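Local coordinates for protein acyl-CoA dehydrogenase (Slackia heliotrinireducens, PDB 4RM7) that belongs to the acyl-CoA dehydrogenase family, with a helical N-terminal domain, a beta-sheet middle domain and a helical C-terminal domain, at residues Leu41-Asp51 and Glu115-Ser123; Val59-Tyr68 and Leu94-Ala102. All blocks are in the same frame, centred on the assembly; numbering follows the deposited sequence.

Interaction 1. Residues Leu41-Asp51 and Glu115-Ser123; sequences LPDEVVKAFVD and EYQDTGRLS
Arg-121 meets the start of helix 43-50 with the edge of its guanidinium. Arg-121 NH2 donates to Leu-41 O in a fairly straight bond of 2.7 Å, close to the guanidinium plane. Arg-121 NH2 also forms a salt bridge with Asp-43 OD1 at 2.6 Å, on the anti lone pair of OD1 but tilted out of that plane. Carboxylate and guanidinium planes are 77° apart. Val-46 CG2 lies over one guanidinium face. Farther along the helix, Val-50 CG1 makes a CH-pi contact over one face of the Tyr-116 ring, 3.8 Å from its centroid. Tyr-116 OH lies at the edge of the Phe-49 ring. The last turn of helix 106-119 (115-119) runs across helix 43-50 in the N-terminal domain, at a signed angle of -114° for these short segments. Lys-47 bends at chi2 (78°), and its NZ donates to Gln-117 O at 3.1 Å and weakly to Asp-118 O. Asp-51 OD1 forms a salt bridge with the same NZ. Gly-120, with positive phi, leaves the helix where the backbones come closest, its CA 4.4 Å from Lys-47 CA. Thr-119 OG1 accepts from Arg-121 N in an ST turn and donates to Glu-115 O. Outside the segments, Phe-49 stacks with Phe-90.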
loop_
_atom_site.group_PDB
_atom_site.type_symbol
_atom_site.label_atom_id
_atom_site.label_comp_id
_atom_site.label_asym_id
_atom_site.label_seq_id
_atom_site.Cartn_x
_atom_site.Cartn_y
_atom_site.Cartn_z
ATOM N N LEU A 41 21.331 -5.225 30.586
ATOM C CA LEU A 41 21.796 -6.598 30.693
ATOM C C LEU A 41 22.789 -6.757 31.846
ATOM O O LEU A 41 23.527 -5.816 32.176
ATOM C CB LEU A 41 22.428 -7.042 29.373
ATOM C CG LEU A 41 21.590 -6.954 28.102
ATOM C CD1 LEU A 41 22.426 -7.376 26.909
ATOM C CD2 LEU A 41 20.354 -7.823 28.208
ATOM N N PRO A 42 22.813 -7.950 32.463
ATOM C CA PRO A 42 23.722 -8.203 33.588
ATOM C C PRO A 42 25.174 -8.190 33.145
ATOM O O PRO A 42 25.449 -8.473 31.974
ATOM C CB PRO A 42 23.325 -9.609 34.075
ATOM C CG PRO A 42 22.036 -9.937 33.389
ATOM C CD PRO A 42 22.013 -9.139 32.118
ATOM N N ASP A 43 26.077 -7.890 34.074
ATOM C CA ASP A 43 27.509 -7.829 33.800
ATOM C C ASP A 43 28.004 -9.093 33.114
ATOM O O ASP A 43 28.815 -9.032 32.192
ATOM C CB ASP A 43 28.314 -7.617 35.093
ATOM C CG ASP A 43 27.951 -6.330 35.828
ATOM O OD1 ASP A 43 27.374 -5.406 35.219
ATOM O OD2 ASP A 43 28.270 -6.238 37.032
ATOM N N GLU A 44 27.516 -10.236 33.578
ATOM C CA GLU A 44 27.962 -11.525 33.072
ATOM C C GLU A 44 27.648 -11.692 31.582
ATOM O O GLU A 44 28.463 -12.200 30.813
ATOM C CB GLU A 44 27.318 -12.657 33.868
ATOM C CG GLU A 44 27.743 -14.023 33.388
ATOM C CD GLU A 44 26.767 -15.113 33.780
ATOM O OE1 GLU A 44 25.757 -14.793 34.446
ATOM O OE2 GLU A 44 27.010 -16.285 33.413
ATOM N N VAL A 45 26.462 -11.251 31.184
ATOM C CA VAL A 45 25.997 -11.404 29.814
ATOM C C VAL A 45 26.790 -10.494 28.886
ATOM O O VAL A 45 27.222 -10.871 27.795
ATOM C CB VAL A 45 24.501 -11.069 29.717
ATOM C CG1 VAL A 45 24.043 -11.048 28.260
ATOM C CG2 VAL A 45 23.686 -12.049 30.545
ATOM N N VAL A 46 26.931 -9.237 29.284
ATOM C CA VAL A 46 27.713 -8.286 28.500
ATOM C C VAL A 46 29.182 -8.634 28.439
ATOM O O VAL A 46 29.824 -8.435 27.425
ATOM C CB VAL A 46 27.552 -6.827 28.939
ATOM C CG1 VAL A 46 26.094 -6.423 28.957
ATOM C CG2 VAL A 46 28.230 -6.586 30.264
ATOM N N LYS A 47 29.738 -9.116 29.536
ATOM C CA LYS A 47 31.132 -9.521 29.477
ATOM C C LYS A 47 31.301 -10.733 28.556
ATOM O O LYS A 47 32.278 -10.833 27.822
ATOM C CB LYS A 47 31.652 -9.823 30.884
ATOM C CG LYS A 47 32.979 -10.553 30.933
ATOM C CD LYS A 47 34.139 -9.618 30.667
ATOM C CE LYS A 47 35.472 -10.260 31.039
ATOM N NZ LYS A 47 36.587 -9.599 30.297
ATOM N N ALA A 48 30.339 -11.650 28.582
ATOM C CA ALA A 48 30.445 -12.858 27.765
ATOM C C ALA A 48 30.429 -12.496 26.278
ATOM O O ALA A 48 31.012 -13.200 25.455
ATOM C CB ALA A 48 29.318 -13.847 28.101
ATOM N N PHE A 49 29.774 -11.389 25.939
ATOM C CA PHE A 49 29.706 -10.965 24.545
ATOM C C PHE A 49 31.075 -10.524 24.040
ATOM O O PHE A 49 31.460 -10.892 22.942
ATOM C CB PHE A 49 28.681 -9.843 24.341
ATOM C CG PHE A 49 28.773 -9.185 22.998
ATOM C CD1 PHE A 49 28.135 -9.743 21.893
ATOM C CD2 PHE A 49 29.515 -8.017 22.824
ATOM C CE1 PHE A 49 28.217 -9.151 20.628
ATOM C CE2 PHE A 49 29.603 -7.399 21.553
ATOM C CZ PHE A 49 28.955 -7.974 20.453
ATOM N N VAL A 50 31.820 -9.749 24.823
ATOM C CA VAL A 50 33.120 -9.298 24.328
ATOM C C VAL A 50 34.157 -10.400 24.457
ATOM O O VAL A 50 35.237 -10.297 23.894
ATOM C CB VAL A 50 33.628 -8.044 25.053
ATOM C CG1 VAL A 50 32.795 -6.840 24.659
ATOM C CG2 VAL A 50 33.650 -8.248 26.567
ATOM N N ASP A 51 33.813 -11.457 25.174
ATOM C CA ASP A 51 34.696 -12.599 25.333
ATOM C C ASP A 51 34.426 -13.631 24.269
ATOM O O ASP A 51 35.053 -14.671 24.240
ATOM C CB ASP A 51 34.520 -13.234 26.703
ATOM C CG ASP A 51 35.199 -12.459 27.791
ATOM O OD1 ASP A 51 36.087 -11.656 27.476
ATOM O OD2 ASP A 51 34.835 -12.646 28.961
ATOM N N GLU A 115 38.585 -0.873 29.147
ATOM C CA GLU A 115 37.457 -1.086 30.025
ATOM C C GLU A 115 36.390 -1.940 29.330
ATOM O O GLU A 115 35.782 -2.826 29.940
ATOM C CB GLU A 115 36.873 0.248 30.470
ATOM C CG GLU A 115 35.639 0.078 31.321
ATOM C CD GLU A 115 35.003 1.386 31.710
ATOM O OE1 GLU A 115 33.752 1.448 31.694
ATOM O OE2 GLU A 115 35.749 2.341 32.035
ATOM N N TYR A 116 36.181 -1.677 28.045
ATOM C CA TYR A 116 35.186 -2.400 27.273
ATOM C C TYR A 116 35.558 -3.876 27.132
ATOM O O TYR A 116 34.699 -4.753 27.234
ATOM C CB TYR A 116 35.013 -1.750 25.897
ATOM C CG TYR A 116 33.998 -2.436 25.005
ATOM C CD1 TYR A 116 32.680 -2.582 25.407
ATOM C CD2 TYR A 116 34.368 -2.932 23.752
ATOM C CE1 TYR A 116 31.750 -3.203 24.588
ATOM C CE2 TYR A 116 33.450 -3.558 22.923
ATOM C CZ TYR A 116 32.143 -3.689 23.347
ATOM O OH TYR A 116 31.234 -4.305 22.526
ATOM N N GLN A 117 36.838 -4.152 26.913
ATOM C CA GLN A 117 37.296 -5.532 26.760
ATOM C C GLN A 117 37.293 -6.277 28.086
ATOM O O GLN A 117 37.085 -7.490 28.129
ATOM C CB GLN A 117 38.682 -5.555 26.123
ATOM C CG GLN A 117 38.634 -5.044 24.686
ATOM C CD GLN A 117 39.993 -4.903 24.035
ATOM O OE1 GLN A 117 40.122 -5.039 22.816
ATOM N NE2 GLN A 117 41.014 -4.616 24.834
ATOM N N ASP A 118 37.484 -5.545 29.174
ATOM C CA ASP A 118 37.526 -6.167 30.487
ATOM C C ASP A 118 36.144 -6.301 31.126
ATOM O O ASP A 118 35.957 -7.124 32.013
ATOM C CB ASP A 118 38.455 -5.382 31.421
ATOM C CG ASP A 118 39.905 -5.369 30.942
ATOM O OD1 ASP A 118 40.272 -6.205 30.084
ATOM O OD2 ASP A 118 40.684 -4.521 31.436
ATOM N N THR A 119 35.174 -5.502 30.695
ATOM C CA THR A 119 33.857 -5.565 31.330
ATOM C C THR A 119 32.683 -5.714 30.361
ATOM O O THR A 119 31.606 -6.143 30.768
ATOM C CB THR A 119 33.587 -4.322 32.179
ATOM O OG1 THR A 119 33.304 -3.214 31.316
ATOM C CG2 THR A 119 34.791 -3.999 33.050
ATOM N N GLY A 120 32.896 -5.383 29.096
ATOM C CA GLY A 120 31.827 -5.441 28.124
ATOM C C GLY A 120 30.929 -4.231 28.156
ATOM O O GLY A 120 29.866 -4.225 27.565
ATOM N N ARG A 121 31.367 -3.198 28.857
ATOM C CA ARG A 121 30.614 -1.963 28.971
ATOM C C ARG A 121 31.494 -0.772 28.637
ATOM O O ARG A 121 32.706 -0.854 28.692
ATOM C CB ARG A 121 30.022 -1.810 30.369
ATOM C CG ARG A 121 28.811 -2.680 30.624
ATOM C CD ARG A 121 28.164 -2.374 31.958
ATOM N NE ARG A 121 27.614 -3.566 32.582
ATOM C CZ ARG A 121 26.362 -3.971 32.443
ATOM N NH1 ARG A 121 25.518 -3.284 31.701
ATOM N NH2 ARG A 121 25.951 -5.070 33.045
ATOM N N LEU A 122 30.863 0.325 28.254
ATOM C CA LEU A 122 31.558 1.551 27.919
ATOM C C LEU A 122 31.217 2.582 28.966
ATOM O O LEU A 122 30.093 2.658 29.423
ATOM C CB LEU A 122 31.129 2.052 26.550
ATOM C CG LEU A 122 31.806 1.406 25.350
ATOM C CD1 LEU A 122 31.266 2.000 24.069
ATOM C CD2 LEU A 122 33.307 1.589 25.416
ATOM N N SER A 123 32.197 3.370 29.357
ATOM C CA SER A 123 32.017 4.318 30.436
ATOM C C SER A 123 31.535 5.672 29.946
ATOM O O SER A 123 31.472 6.611 30.712
ATOM C CB SER A 123 33.302 4.468 31.241
ATOM O OG SER A 123 34.293 5.142 30.499
#

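Interaction 2. Residues Val59-Tyr68 and Leu94-Ala102; sequences VIHRRNHRTY and LLQLQILEA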
loop_
_atom_site.group_PDB
_atom_site.type_symbol
_atom_site.label_atom_id
_atom_site.label_comp_id
_atom_site.label_asym_id
_atom_site.label_seq_id
_atom_site.Cartn_x
_atom_site.Cartn_y
_atom_site.Cartn_z
ATOM N N VAL A 59 35.102 -7.905 14.791
ATOM C CA VAL A 59 33.786 -7.479 15.266
ATOM C C VAL A 59 33.871 -6.383 16.337
ATOM O O VAL A 59 33.177 -5.365 16.252
ATOM C CB VAL A 59 32.980 -8.677 15.811
ATOM C CG1 VAL A 59 31.696 -8.201 16.460
ATOM C CG2 VAL A 59 32.661 -9.630 14.689
ATOM N N ILE A 60 34.707 -6.591 17.347
ATOM C CA ILE A 60 34.982 -5.534 18.315
ATOM C C ILE A 60 36.418 -4.996 18.192
ATOM O O ILE A 60 36.856 -4.212 19.020
ATOM C CB ILE A 60 34.743 -6.004 19.776
ATOM C CG1 ILE A 60 35.678 -7.140 20.153
ATOM C CG2 ILE A 60 33.307 -6.443 19.981
ATOM C CD1 ILE A 60 35.609 -7.473 21.624
ATOM N N HIS A 61 37.140 -5.418 17.158
ATOM C CA HIS A 61 38.490 -4.927 16.895
ATOM C C HIS A 61 38.697 -4.857 15.389
ATOM O O HIS A 61 37.947 -5.477 14.648
ATOM C CB HIS A 61 39.546 -5.825 17.557
ATOM C CG HIS A 61 39.929 -7.041 16.757
ATOM N ND1 HIS A 61 39.073 -8.102 16.547
ATOM C CD2 HIS A 61 41.098 -7.380 16.159
ATOM C CE1 HIS A 61 39.692 -9.034 15.838
ATOM N NE2 HIS A 61 40.920 -8.619 15.589
ATOM N N ARG A 62 39.688 -4.096 14.926
ATOM C CA ARG A 62 39.942 -3.997 13.489
ATOM C C ARG A 62 40.941 -5.059 13.058
ATOM O O ARG A 62 42.145 -4.824 13.059
ATOM C CB ARG A 62 40.464 -2.609 13.107
ATOM C CG ARG A 62 39.501 -1.445 13.370
ATOM C CD ARG A 62 40.227 -0.094 13.283
ATOM N NE ARG A 62 39.438 0.974 13.898
ATOM C CZ ARG A 62 38.631 1.807 13.235
ATOM N NH1 ARG A 62 37.943 2.741 13.903
ATOM N NH2 ARG A 62 38.509 1.713 11.908
ATOM N N ARG A 63 40.430 -6.228 12.692
ATOM C CA ARG A 63 41.257 -7.332 12.229
ATOM C C ARG A 63 42.321 -6.905 11.224
ATOM O O ARG A 63 43.505 -7.201 11.408
ATOM C CB ARG A 63 40.378 -8.408 11.611
ATOM C CG ARG A 63 41.133 -9.476 10.861
ATOM C CD ARG A 63 40.165 -10.288 10.035
ATOM N NE ARG A 63 39.485 -9.412 9.101
ATOM C CZ ARG A 63 39.947 -9.136 7.889
ATOM N NH1 ARG A 63 41.070 -9.702 7.473
ATOM N NH2 ARG A 63 39.284 -8.314 7.088
ATOM N N ASN A 64 41.910 -6.191 10.176
ATOM C CA ASN A 64 42.849 -5.790 9.123
ATOM C C ASN A 64 43.683 -4.559 9.482
ATOM O O ASN A 64 44.464 -4.084 8.656
ATOM C CB ASN A 64 42.111 -5.548 7.786
ATOM C CG ASN A 64 41.086 -4.404 7.848
ATOM O OD1 ASN A 64 41.228 -3.447 8.610
ATOM N ND2 ASN A 64 40.055 -4.504 7.021
ATOM N N HIS A 65 43.494 -4.059 10.708
ATOM C CA HIS A 65 44.175 -2.871 11.254
ATOM C C HIS A 65 43.670 -1.550 10.672
ATOM O O HIS A 65 44.159 -0.489 11.052
ATOM C CB HIS A 65 45.692 -2.957 11.053
ATOM C CG HIS A 65 46.292 -4.250 11.512
ATOM N ND1 HIS A 65 46.425 -4.579 12.844
ATOM C CD2 HIS A 65 46.800 -5.294 10.815
ATOM C CE1 HIS A 65 46.990 -5.769 12.948
ATOM N NE2 HIS A 65 47.226 -6.226 11.731
ATOM N N ARG A 66 42.697 -1.609 9.764
ATOM C CA ARG A 66 42.137 -0.395 9.166
ATOM C C ARG A 66 40.661 -0.227 9.518
ATOM O O ARG A 66 40.249 0.784 10.083
ATOM C CB ARG A 66 42.301 -0.415 7.646
ATOM C CG ARG A 66 43.684 -0.813 7.169
ATOM C CD ARG A 66 43.752 -0.879 5.653
ATOM N NE ARG A 66 42.728 -1.755 5.081
ATOM C CZ ARG A 66 42.923 -3.036 4.771
ATOM N NH1 ARG A 66 44.106 -3.598 4.983
ATOM N NH2 ARG A 66 41.932 -3.756 4.248
ATOM N N THR A 67 39.865 -1.232 9.184
ATOM C CA THR A 67 38.428 -1.173 9.418
ATOM C C THR A 67 37.916 -2.408 10.158
ATOM O O THR A 67 38.594 -3.434 10.228
ATOM C CB THR A 67 37.662 -1.054 8.094
ATOM O OG1 THR A 67 37.758 -2.297 7.388
ATOM C CG2 THR A 67 38.246 0.052 7.232
ATOM N N TYR A 68 36.710 -2.304 10.704
ATOM C CA TYR A 68 36.011 -3.478 11.191
ATOM C C TYR A 68 35.495 -4.321 10.009
ATOM O O TYR A 68 35.522 -3.887 8.850
ATOM C CB TYR A 68 34.872 -3.064 12.114
ATOM C CG TYR A 68 35.373 -2.408 13.377
ATOM C CD1 TYR A 68 35.649 -3.168 14.510
ATOM C CD2 TYR A 68 35.604 -1.034 13.436
ATOM C CE1 TYR A 68 36.126 -2.579 15.665
ATOM C CE2 TYR A 68 36.081 -0.437 14.593
ATOM C CZ TYR A 68 36.343 -1.220 15.700
ATOM O OH TYR A 68 36.817 -0.651 16.853
ATOM N N LEU A 94 29.124 -0.888 19.568
ATOM C CA LEU A 94 30.043 -1.031 18.441
ATOM C C LEU A 94 30.238 0.298 17.731
ATOM O O LEU A 94 31.343 0.634 17.341
ATOM C CB LEU A 94 29.557 -2.082 17.438
ATOM C CG LEU A 94 29.487 -3.520 17.958
ATOM C CD1 LEU A 94 29.216 -4.488 16.823
ATOM C CD2 LEU A 94 30.749 -3.891 18.710
ATOM N N LEU A 95 29.166 1.061 17.583
ATOM C CA LEU A 95 29.258 2.319 16.868
ATOM C C LEU A 95 30.000 3.361 17.707
ATOM O O LEU A 95 30.792 4.153 17.188
ATOM C CB LEU A 95 27.866 2.822 16.499
ATOM C CG LEU A 95 27.846 4.186 15.807
ATOM C CD1 LEU A 95 28.417 4.083 14.396
ATOM C CD2 LEU A 95 26.452 4.771 15.789
ATOM N N GLN A 96 29.736 3.349 19.009
ATOM C CA GLN A 96 30.315 4.321 19.926
ATOM C C GLN A 96 31.804 4.103 20.039
ATOM O O GLN A 96 32.571 5.046 20.210
ATOM C CB GLN A 96 29.677 4.224 21.307
ATOM C CG GLN A 96 28.375 4.974 21.436
ATOM C CD GLN A 96 27.938 5.090 22.880
ATOM O OE1 GLN A 96 27.017 5.848 23.211
ATOM N NE2 GLN A 96 28.600 4.329 23.758
ATOM N N LEU A 97 32.191 2.841 19.947
ATOM C CA LEU A 97 33.581 2.449 19.989
ATOM C C LEU A 97 34.290 2.974 18.765
ATOM O O LEU A 97 35.354 3.584 18.847
ATOM C CB LEU A 97 33.706 0.932 20.045
ATOM C CG LEU A 97 35.131 0.468 20.326
ATOM C CD1 LEU A 97 35.664 1.172 21.571
ATOM C CD2 LEU A 97 35.196 -1.043 20.479
ATOM N N GLN A 98 33.673 2.727 17.625
ATOM C CA GLN A 98 34.225 3.123 16.342
ATOM C C GLN A 98 34.391 4.636 16.250
ATOM O O GLN A 98 35.453 5.128 15.863
ATOM C CB GLN A 98 33.330 2.614 15.227
ATOM C CG GLN A 98 33.948 2.701 13.864
ATOM C CD GLN A 98 33.193 1.874 12.858
ATOM O OE1 GLN A 98 32.457 0.951 13.224
ATOM N NE2 GLN A 98 33.348 2.210 11.581
ATOM N N ILE A 99 33.337 5.360 16.625
ATOM C CA ILE A 99 33.343 6.818 16.640
ATOM C C ILE A 99 34.403 7.396 17.580
ATOM O O ILE A 99 35.091 8.362 17.237
ATOM C CB ILE A 99 31.968 7.355 17.035
ATOM C CG1 ILE A 99 30.998 7.197 15.875
ATOM C CG2 ILE A 99 32.036 8.811 17.426
ATOM C CD1 ILE A 99 29.593 7.586 16.240
ATOM N N LEU A 100 34.547 6.807 18.759
ATOM C CA LEU A 100 35.604 7.238 19.670
ATOM C C LEU A 100 36.989 7.077 19.046
ATOM O O LEU A 100 37.799 8.000 19.105
ATOM C CB LEU A 100 35.557 6.468 20.991
ATOM C CG LEU A 100 36.667 6.959 21.922
ATOM C CD1 LEU A 100 36.402 8.390 22.266
ATOM C CD2 LEU A 100 36.812 6.122 23.176
ATOM N N GLU A 101 37.258 5.911 18.457
ATOM C CA GLU A 101 38.562 5.647 17.844
ATOM C C GLU A 101 38.879 6.653 16.752
ATOM O O GLU A 101 40.000 7.154 16.664
ATOM C CB GLU A 101 38.626 4.236 17.263
ATOM C CG GLU A 101 38.768 3.131 18.300
ATOM C CD GLU A 101 38.759 1.727 17.691
ATOM O OE1 GLU A 101 38.360 1.559 16.520
ATOM O OE2 GLU A 101 39.157 0.782 18.395
ATOM N N ALA A 102 37.879 6.958 15.936
ATOM C CA ALA A 102 38.043 7.874 14.810
ATOM C C ALA A 102 38.473 9.271 15.236
ATOM O O ALA A 102 39.299 9.886 14.568
ATOM C CB ALA A 102 36.743 7.949 14.001
#
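Glu-101 OE1 receives three donors from the 59-68 loop. Arg-62 approaches side-on: Arg-62 NE and NH1 both point at Glu-101 OE1, each at 2.9 Å. Arg-62 and Glu-101 run alongside each other, pointing opposite ways, and their guanidinium and carboxylate planes are 33° apart. NH1 uses the anti lone pair of OE1, while NE comes from above the carboxylate plane. Arg-62 is stretched straight out as far as NE, which carries the guanidinium across to the helix.

Tyr-68 supplies the third donor. Tyr-68 OH donates to Glu-101 OE1 at 2.7 Å, also from above the carboxylate plane. Ring and carboxylate are turned only 16° from each other, and Glu-101 OE1 sits at the ring edge, near its plane. One face of the Tyr-68 ring is covered by Arg-62 CG, 3.7 Å above its centre. In turn, Tyr-68 CE2 lies over one face of the Arg-62 guanidinium, 3.5 Å above its plane and offset toward the rim. Gln-98 runs along the tyrosine in the opposite direction, and Gln-98 OE1 comes within 3.7 Å of Tyr-68 CD2.

Nearer the start of the helix segment the contact is apolar, with Leu-94 CD2 touching Ile-60 CG2 at 3.8 Å. Leu-97 CD2 lies beside the Ile-60 O and Tyr-68 OH oxygens. This joins the loop leading into helix 70-84 to helix 90-103 in the N-terminal domain.

The loop is braced from within. Arg-62 NH2 donates to Arg-66 O at 2.7 Å, and Asn-64 OD1 accepts from the backbone N of Arg-66 and of Thr-67. Arg-113 pairs with Glu-101 OE2 and also donates to Ile-60 O. The glutamate therefore has an arginine at each oxygen and a tyrosine hydroxyl besides, an environment that would probably favour its ionised form and fix its rotation.

In the fold
After helices 10-26 and 29-38, the chain enters 41-51, the first half of interaction 1. It then passes through the 59-68 loop and helix 70-84 to helix 90-103, where interaction 2 closes a loop at 94-102. Helix 106-119 follows and brings 115-123 back to 41-51. Interaction 2 is thus nested inside the larger loop closed by interaction 1. The centres are about 16 Å apart, and the two contacts touch through Tyr-116 on Leu-94 and Leu-97 and through Val-50 on Ile-60. Interaction 1 ties helix 43-50 to the end of helix 106-119, just before strand 124-127. Interaction 2 ties the loop before helix 70-84 to helix 90-103.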